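ABC transporter (Caldanaerobius, PDB 4G68) probably captures xylan-derived oligosaccharides outside the cell and hands them to the membrane part of an ABC transporter, as extracellular solute-binding proteins do. Local coordinates at residues Pro192-Glu197 and Ala273-Gly278; Ile39-Trp44 and Ala95-Gln100. All blocks are in the same frame, centred on the assembly; numbering follows the deposited sequence.

Contact 1. Residues Pro192-Glu197 and Ala273-Gly278; sequences PFALGE and AMYFGG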
ATOM      1  N   PRO C 192     -11.837  15.558  10.614  1.00 26.56           N
ATOM      2  CA  PRO C 192     -10.463  15.892  10.213  1.00 23.85           C
ATOM      3  C   PRO C 192      -9.914  14.815   9.300  1.00 22.87           C
ATOM      4  O   PRO C 192      -9.316  15.130   8.319  1.00 26.86           O
ATOM      5  CB  PRO C 192      -9.692  15.847  11.561  1.00 26.99           C
ATOM      6  CG  PRO C 192     -10.737  16.275  12.535  1.00 28.18           C
ATOM      7  CD  PRO C 192     -11.967  15.530  12.085  1.00 27.85           C
ATOM      8  N   PHE C 193     -10.076  13.549   9.675  1.00 23.31           N
ATOM      9  CA  PHE C 193      -9.581  12.464   8.846  1.00 25.74           C
ATOM     10  C   PHE C 193     -10.736  11.514   8.527  1.00 27.87           C
ATOM     11  O   PHE C 193     -11.484  11.129   9.440  1.00 26.20           O
ATOM     12  CB  PHE C 193      -8.524  11.625   9.589  1.00 24.40           C
ATOM     13  CG  PHE C 193      -7.117  12.161   9.522  1.00 23.02           C
ATOM     14  CD1 PHE C 193      -6.190  11.691   8.546  1.00 20.71           C
ATOM     15  CD2 PHE C 193      -6.662  13.074  10.475  1.00 20.78           C
ATOM     16  CE1 PHE C 193      -4.890  12.207   8.514  1.00 16.54           C
ATOM     17  CE2 PHE C 193      -5.342  13.527  10.459  1.00 20.86           C
ATOM     18  CZ  PHE C 193      -4.457  13.080   9.499  1.00 19.67           C
ATOM     19  N   ALA C 194     -10.861  11.121   7.253  1.00 29.35           N
ATOM     20  CA  ALA C 194     -11.705   9.988   6.887  1.00 28.20           C
ATOM     21  C   ALA C 194     -10.879   8.759   7.111  1.00 25.71           C
ATOM     22  O   ALA C 194      -9.944   8.540   6.344  1.00 24.00           O
ATOM     23  CB  ALA C 194     -12.108  10.050   5.418  1.00 30.05           C
ATOM     24  N   LEU C 195     -11.197   7.966   8.143  1.00 20.85           N
ATOM     25  CA  LEU C 195     -10.522   6.623   8.277  1.00 23.50           C
ATOM     26  C   LEU C 195     -11.520   5.420   8.343  1.00 23.77           C
ATOM     27  O   LEU C 195     -12.506   5.494   9.083  1.00 26.68           O
ATOM     28  CB  LEU C 195      -9.528   6.616   9.438  1.00 20.47           C
ATOM     29  CG  LEU C 195      -8.941   5.279   9.898  1.00 20.45           C
ATOM     30  CD1 LEU C 195      -8.027   4.636   8.829  1.00 16.21           C
ATOM     31  CD2 LEU C 195      -8.245   5.367  11.244  1.00 21.00           C
ATOM     32  N   GLY C 196     -11.259   4.320   7.581  1.00 25.72           N
ATOM     33  CA  GLY C 196     -11.961   3.075   7.806  1.00 24.89           C
ATOM     34  C   GLY C 196     -11.059   2.009   8.410  1.00 28.02           C
ATOM     35  O   GLY C 196     -10.194   1.469   7.702  1.00 26.99           O
ATOM     36  N   GLU C 197     -11.267   1.686   9.699  1.00 24.19           N
ATOM     37  CA  GLU C 197     -10.332   0.820  10.453  1.00 24.45           C
ATOM     38  C   GLU C 197     -10.748  -0.683  10.615  1.00 23.62           C
ATOM     39  O   GLU C 197     -10.009  -1.493  11.183  1.00 24.17           O
ATOM     40  CB  GLU C 197      -9.958   1.486  11.797  1.00 23.98           C
ATOM     41  CG  GLU C 197      -9.332   0.614  12.886  1.00 21.19           C
ATOM     42  CD  GLU C 197      -7.884   0.186  12.571  1.00 23.80           C
ATOM     43  OE1 GLU C 197      -7.412   0.578  11.464  1.00 24.86           O
ATOM     44  OE2 GLU C 197      -7.238  -0.532  13.412  1.00 17.40           O
ATOM     45  N   ALA C 273     -11.486  16.630   5.971  1.00 20.11           N
ATOM     46  CA  ALA C 273     -10.274  17.481   5.640  1.00 22.61           C
ATOM     47  C   ALA C 273      -9.127  16.691   4.997  1.00 23.70           C
ATOM     48  O   ALA C 273      -8.583  17.156   3.963  1.00 21.82           O
ATOM     49  CB  ALA C 273      -9.733  18.166   6.898  1.00 22.56           C
ATOM     50  N   MET C 274      -8.762  15.544   5.642  1.00 19.25           N
ATOM     51  CA  MET C 274      -7.598  14.710   5.352  1.00 16.70           C
ATOM     52  C   MET C 274      -7.862  13.199   5.293  1.00 16.84           C
ATOM     53  O   MET C 274      -8.931  12.715   5.675  1.00 15.44           O
ATOM     54  CB  MET C 274      -6.384  14.984   6.322  1.00 19.66           C
ATOM     55  CG  MET C 274      -6.074  16.460   6.622  1.00 19.36           C
ATOM     56  SD  MET C 274      -4.874  16.808   7.941  1.00 14.18           S
ATOM     57  CE  MET C 274      -3.305  16.655   7.098  1.00 23.05           C
ATOM     58  N   TYR C 275      -6.926  12.498   4.619  1.00 18.47           N
ATOM     59  CA  TYR C 275      -6.865  11.012   4.545  1.00 20.77           C
ATOM     60  C   TYR C 275      -5.422  10.699   4.497  1.00 23.23           C
ATOM     61  O   TYR C 275      -4.652  11.388   3.786  1.00 21.05           O
ATOM     62  CB  TYR C 275      -7.358  10.582   3.252  1.00 20.08           C
ATOM     63  CG  TYR C 275      -7.465   9.139   2.997  1.00 24.88           C
ATOM     64  CD1 TYR C 275      -8.688   8.476   3.173  1.00 24.95           C
ATOM     65  CD2 TYR C 275      -6.380   8.416   2.433  1.00 21.46           C
ATOM     66  CE1 TYR C 275      -8.808   7.124   2.896  1.00 24.81           C
ATOM     67  CE2 TYR C 275      -6.514   7.062   2.159  1.00 22.50           C
ATOM     68  CZ  TYR C 275      -7.715   6.414   2.384  1.00 23.24           C
ATOM     69  OH  TYR C 275      -7.817   5.040   2.124  1.00 19.12           O
ATOM     70  N   PHE C 276      -5.050   9.614   5.172  1.00 20.96           N
ATOM     71  CA  PHE C 276      -3.697   9.189   5.055  1.00 19.90           C
ATOM     72  C   PHE C 276      -3.569   7.722   4.656  1.00 20.93           C
ATOM     73  O   PHE C 276      -4.181   6.850   5.219  1.00 17.79           O
ATOM     74  CB  PHE C 276      -2.941   9.472   6.357  1.00 21.42           C
ATOM     75  CG  PHE C 276      -1.557   8.957   6.339  1.00 21.77           C
ATOM     76  CD1 PHE C 276      -0.557   9.673   5.705  1.00 21.93           C
ATOM     77  CD2 PHE C 276      -1.250   7.721   6.917  1.00 22.49           C
ATOM     78  CE1 PHE C 276       0.730   9.188   5.618  1.00 18.49           C
ATOM     79  CE2 PHE C 276       0.038   7.219   6.811  1.00 19.55           C
ATOM     80  CZ  PHE C 276       1.011   7.950   6.192  1.00 21.35           C
ATOM     81  N   GLY C 277      -2.766   7.456   3.646  1.00 16.06           N
ATOM     82  CA  GLY C 277      -2.670   6.067   3.343  1.00 20.40           C
ATOM     83  C   GLY C 277      -1.739   5.846   2.221  1.00 17.21           C
ATOM     84  O   GLY C 277      -0.741   6.580   2.064  1.00 19.76           O
ATOM     85  N   GLY C 278      -2.043   4.795   1.488  1.00 19.22           N
ATOM     86  CA  GLY C 278      -1.259   4.449   0.319  1.00 16.92           C
ATOM     87  C   GLY C 278      -1.531   5.372  -0.863  1.00 17.75           C
ATOM     88  O   GLY C 278      -2.652   5.925  -1.048  1.00 19.78           O
TER

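Contact 2. Residues Ile39-Trp44 and Ala95-Gln100; sequences ITLTFW and APDIFQ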
ATOM      1  N   ILE C  39      -4.936 -23.460 -24.964  1.00 41.63           N
ATOM      2  CA  ILE C  39      -4.496 -23.354 -23.559  1.00 37.70           C
ATOM      3  C   ILE C  39      -5.256 -22.203 -22.889  1.00 39.06           C
ATOM      4  O   ILE C  39      -5.557 -21.181 -23.541  1.00 36.45           O
ATOM      5  CB  ILE C  39      -2.949 -23.209 -23.509  1.00 39.58           C
ATOM      6  CG1 ILE C  39      -2.281 -24.579 -23.710  1.00 41.81           C
ATOM      7  CG2 ILE C  39      -2.432 -22.535 -22.255  1.00 37.74           C
ATOM      8  CD1 ILE C  39      -3.098 -25.786 -23.297  1.00 38.20           C
ATOM      9  N   THR C  40      -5.608 -22.396 -21.619  1.00 33.60           N
ATOM     10  CA  THR C  40      -6.183 -21.292 -20.824  1.00 38.26           C
ATOM     11  C   THR C  40      -5.475 -21.103 -19.473  1.00 37.81           C
ATOM     12  O   THR C  40      -5.330 -22.029 -18.681  1.00 32.51           O
ATOM     13  CB  THR C  40      -7.700 -21.441 -20.654  1.00 36.21           C
ATOM     14  OG1 THR C  40      -8.313 -21.313 -21.942  1.00 36.06           O
ATOM     15  CG2 THR C  40      -8.252 -20.353 -19.733  1.00 34.88           C
ATOM     16  N   LEU C  41      -5.004 -19.885 -19.241  1.00 36.25           N
ATOM     17  CA  LEU C  41      -4.382 -19.539 -17.975  1.00 32.73           C
ATOM     18  C   LEU C  41      -5.390 -18.860 -17.059  1.00 32.85           C
ATOM     19  O   LEU C  41      -6.285 -18.106 -17.519  1.00 34.54           O
ATOM     20  CB  LEU C  41      -3.188 -18.604 -18.225  1.00 32.76           C
ATOM     21  CG  LEU C  41      -2.071 -19.071 -19.173  1.00 36.00           C
ATOM     22  CD1 LEU C  41      -1.167 -17.896 -19.567  1.00 36.43           C
ATOM     23  CD2 LEU C  41      -1.251 -20.198 -18.558  1.00 37.24           C
ATOM     24  N   THR C  42      -5.240 -19.100 -15.761  1.00 32.02           N
ATOM     25  CA  THR C  42      -6.007 -18.366 -14.771  1.00 28.59           C
ATOM     26  C   THR C  42      -5.151 -17.235 -14.163  1.00 30.05           C
ATOM     27  O   THR C  42      -3.942 -17.376 -13.967  1.00 26.81           O
ATOM     28  CB  THR C  42      -6.562 -19.289 -13.696  1.00 28.60           C
ATOM     29  OG1 THR C  42      -5.505 -20.117 -13.187  1.00 28.28           O
ATOM     30  CG2 THR C  42      -7.664 -20.185 -14.326  1.00 30.66           C
ATOM     31  N   PHE C  43      -5.798 -16.104 -13.886  1.00 27.31           N
ATOM     32  CA  PHE C  43      -5.078 -14.948 -13.337  1.00 27.83           C
ATOM     33  C   PHE C  43      -5.961 -14.346 -12.258  1.00 25.44           C
ATOM     34  O   PHE C  43      -7.114 -14.014 -12.547  1.00 27.78           O
ATOM     35  CB  PHE C  43      -4.843 -13.934 -14.458  1.00 26.48           C
ATOM     36  CG  PHE C  43      -4.350 -12.587 -13.992  1.00 26.57           C
ATOM     37  CD1 PHE C  43      -3.264 -12.471 -13.101  1.00 27.54           C
ATOM     38  CD2 PHE C  43      -4.974 -11.413 -14.472  1.00 26.98           C
ATOM     39  CE1 PHE C  43      -2.821 -11.230 -12.690  1.00 25.79           C
ATOM     40  CE2 PHE C  43      -4.521 -10.168 -14.057  1.00 26.42           C
ATOM     41  CZ  PHE C  43      -3.437 -10.082 -13.182  1.00 25.32           C
ATOM     42  N   TRP C  44      -5.462 -14.283 -11.015  1.00 23.21           N
ATOM     43  CA  TRP C  44      -6.210 -13.615  -9.954  1.00 24.42           C
ATOM     44  C   TRP C  44      -5.610 -12.265  -9.612  1.00 24.65           C
ATOM     45  O   TRP C  44      -4.390 -12.129  -9.563  1.00 22.67           O
ATOM     46  CB  TRP C  44      -6.257 -14.441  -8.672  1.00 27.45           C
ATOM     47  CG  TRP C  44      -6.938 -15.813  -8.799  1.00 29.51           C
ATOM     48  CD1 TRP C  44      -7.579 -16.374  -9.907  1.00 29.43           C
ATOM     49  CD2 TRP C  44      -7.052 -16.830  -7.737  1.00 30.21           C
ATOM     50  NE1 TRP C  44      -8.060 -17.650  -9.618  1.00 28.52           N
ATOM     51  CE2 TRP C  44      -7.793 -17.971  -8.331  1.00 30.33           C
ATOM     52  CE3 TRP C  44      -6.634 -16.904  -6.411  1.00 29.21           C
ATOM     53  CZ2 TRP C  44      -8.053 -19.128  -7.615  1.00 30.77           C
ATOM     54  CZ3 TRP C  44      -6.910 -18.084  -5.692  1.00 32.42           C
ATOM     55  CH2 TRP C  44      -7.607 -19.167  -6.285  1.00 32.13           C
ATOM     56  N   ALA C  95      -3.703 -22.808  -6.407  1.00 28.40           N
ATOM     57  CA  ALA C  95      -3.478 -21.441  -6.896  1.00 25.61           C
ATOM     58  C   ALA C  95      -3.568 -21.351  -8.436  1.00 26.94           C
ATOM     59  O   ALA C  95      -3.283 -22.349  -9.134  1.00 28.35           O
ATOM     60  CB  ALA C  95      -2.149 -20.925  -6.389  1.00 25.05           C
ATOM     61  N   PRO C  96      -3.930 -20.156  -8.970  1.00 23.24           N
ATOM     62  CA  PRO C  96      -4.007 -19.901 -10.392  1.00 24.57           C
ATOM     63  C   PRO C  96      -2.630 -19.903 -10.989  1.00 23.59           C
ATOM     64  O   PRO C  96      -1.656 -19.916 -10.262  1.00 24.64           O
ATOM     65  CB  PRO C  96      -4.553 -18.479 -10.464  1.00 26.48           C
ATOM     66  CG  PRO C  96      -3.941 -17.813  -9.264  1.00 24.54           C
ATOM     67  CD  PRO C  96      -4.033 -18.885  -8.191  1.00 24.16           C
ATOM     68  N   ASP C  97      -2.574 -19.911 -12.314  1.00 24.24           N
ATOM     69  CA  ASP C  97      -1.309 -19.851 -13.047  1.00 26.43           C
ATOM     70  C   ASP C  97      -0.571 -18.589 -12.658  1.00 26.50           C
ATOM     71  O   ASP C  97       0.632 -18.641 -12.340  1.00 23.52           O
ATOM     72  CB  ASP C  97      -1.609 -19.801 -14.559  1.00 26.15           C
ATOM     73  CG  ASP C  97      -2.226 -21.075 -15.071  1.00 29.65           C
ATOM     74  OD1 ASP C  97      -1.516 -22.130 -15.043  1.00 32.63           O
ATOM     75  OD2 ASP C  97      -3.421 -21.027 -15.451  1.00 26.45           O
ATOM     76  N   ILE C  98      -1.314 -17.460 -12.659  1.00 23.47           N
ATOM     77  CA  ILE C  98      -0.752 -16.149 -12.317  1.00 21.99           C
ATOM     78  C   ILE C  98      -1.564 -15.480 -11.224  1.00 19.78           C
ATOM     79  O   ILE C  98      -2.790 -15.471 -11.284  1.00 22.63           O
ATOM     80  CB  ILE C  98      -0.739 -15.169 -13.513  1.00 21.03           C
ATOM     81  CG1 ILE C  98      -0.088 -15.795 -14.745  1.00 20.90           C
ATOM     82  CG2 ILE C  98       0.050 -13.928 -13.142  1.00 22.35           C
ATOM     83  CD1 ILE C  98      -0.503 -15.174 -16.044  1.00 21.31           C
ATOM     84  N   PHE C  99      -0.883 -14.951 -10.229  1.00 21.56           N
ATOM     85  CA  PHE C  99      -1.550 -14.272  -9.131  1.00 22.44           C
ATOM     86  C   PHE C  99      -0.838 -13.005  -8.693  1.00 25.19           C
ATOM     87  O   PHE C  99       0.391 -13.005  -8.539  1.00 24.71           O
ATOM     88  CB  PHE C  99      -1.792 -15.229  -7.931  1.00 23.54           C
ATOM     89  CG  PHE C  99      -0.539 -15.716  -7.228  1.00 26.13           C
ATOM     90  CD1 PHE C  99      -0.015 -15.043  -6.093  1.00 27.41           C
ATOM     91  CD2 PHE C  99       0.082 -16.879  -7.651  1.00 27.39           C
ATOM     92  CE1 PHE C  99       1.125 -15.514  -5.448  1.00 29.26           C
ATOM     93  CE2 PHE C  99       1.209 -17.357  -7.009  1.00 29.16           C
ATOM     94  CZ  PHE C  99       1.722 -16.686  -5.895  1.00 30.25           C
ATOM     95  N   GLN C 100      -1.631 -11.953  -8.446  1.00 23.23           N
ATOM     96  CA  GLN C 100      -1.124 -10.719  -7.857  1.00 23.13           C
ATOM     97  C   GLN C 100      -0.664 -10.986  -6.434  1.00 23.84           C
ATOM     98  O   GLN C 100      -1.258 -11.812  -5.750  1.00 23.89           O
ATOM     99  CB  GLN C 100      -2.249  -9.675  -7.835  1.00 23.11           C
ATOM    100  CG  GLN C 100      -1.872  -8.309  -7.216  1.00 23.64           C
ATOM    101  CD  GLN C 100      -2.980  -7.241  -7.410  1.00 24.69           C
ATOM    102  OE1 GLN C 100      -4.045  -7.547  -7.917  1.00 22.46           O
ATOM    103  NE2 GLN C 100      -2.728  -5.997  -6.971  1.00 23.38           N
TER

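Contact 1. Residues Pro192-Glu197 and Ala273-Gly278
P192 to A194 run beside A273 to Y275 and are tied to them by two backbone bonds about M274: its N gives a hydrogen bond to P192 O at 2.8 Å, bent to 139° at the hydrogen, and its O receives one from A194 N at 3.0 Å. Together they make a single bridge between F193 and M274, and the CA of F193 adds a CA-H...O contact to M274 O at 3.2 Å. Beyond A194 the loop leaves the strand.

The side chains of the bridged pair lean on each other. F193 turns its ring so that one face takes M274 CB, a CH-pi contact with CB 4.0 Å from the centroid of the F193 ring and displaced toward the rim. With CG of M274 anti to its carbonyl carbon (chi1 -43°) and the chain extended at chi2, SD comes obliquely to the same ring, 4.6 Å from the F193 centroid, a Met-aromatic contact. F276 meets the ring differently: its CB sits at the edge, 4.0 Å from F193 CE1, and the two phenylalanine side chains run alongside each other in the same direction. Y275 CB is directed away from the loop, yet CD1 of that ring comes within 3.4 Å of A194 O; the Y275 hydroxyl is held by D281.

All the touching residues are buried. L157 of strand 144-160 and L178 of helix 175-187 pack against both F193 and M274, while helix 260-268 lies against A194 and Y275. This is loop-to-strand packing within an alpha/beta domain of a periplasmic-binding-protein-type fold: a short extended piece between helices 175-187 and 201-215 docks through one bridge on strand 274-278, which itself pairs antiparallel with strand 144-160.

Contact 2. Residues Ile39-Trp44 and Ala95-Gln100
Backbone hydrogen bonds join the two strands in parallel, with axes 4.7 Å apart and F43 facing I98, W44 facing F99. T42 O accepts from I98 N, I98 O from W44 N, and W44 O from Q100 N, in the alternating pattern of a parallel pair.

Polar side chains extend the pairing back ahead of I98, where strand 98-102 starts. D97 OD2 uses its anti lone pair to take the N-H of T42 at 2.7 Å and 163°, while T42 OG1, set between its backbone N and carbonyl carbon (chi1 50°), accepts from D97 N at 3.1 Å. D97 OD1 is hydrogen-bonded to S329 OG.

Apolar contacts lie on both faces. P96 CD sits over the centre of the six-membered ring of W44, 3.6 Å from its centroid and only 9° off the normal, a CH-pi contact; K85 makes a cation-pi contact with the same indole. Replacing W44 by an alanine is likely to strip P96 of its aromatic cover and leave K85 without the ring it sits against. On the face of F43 and I98, F43 CD1 meets I98 CG2 at 3.6 Å, and helix 332-353 packs over both residues.

Chemically, the buried carboxylate of D97 is shared between a main-chain N-H and a serine hydroxyl, which is likely to ease the cost of its burial and fix its rotation where the parallel pairing begins.

The two contacts lie on opposite sides of the chain's centre, their centres about 34 Å apart, yet each includes strand residues of one branched sheet, though they share no strand. Contact 1 is wholly buried; contact 2, also largely buried, includes partly exposed positions such as T42 and W44. One holds an irregular loop to a strand with a single bridge, the other two neighbouring strands in regular parallel pairing. Their chemistry follows: the side-chain contacts between 192-197 and 273-278 are aromatic and thioether packing, whereas 39-44 and 95-100 add a carboxylate, a hydroxyl and a proline-tryptophan CH-pi contact to a longer backbone ladder. Both segments of contact 2 precede those of contact 1 in sequence.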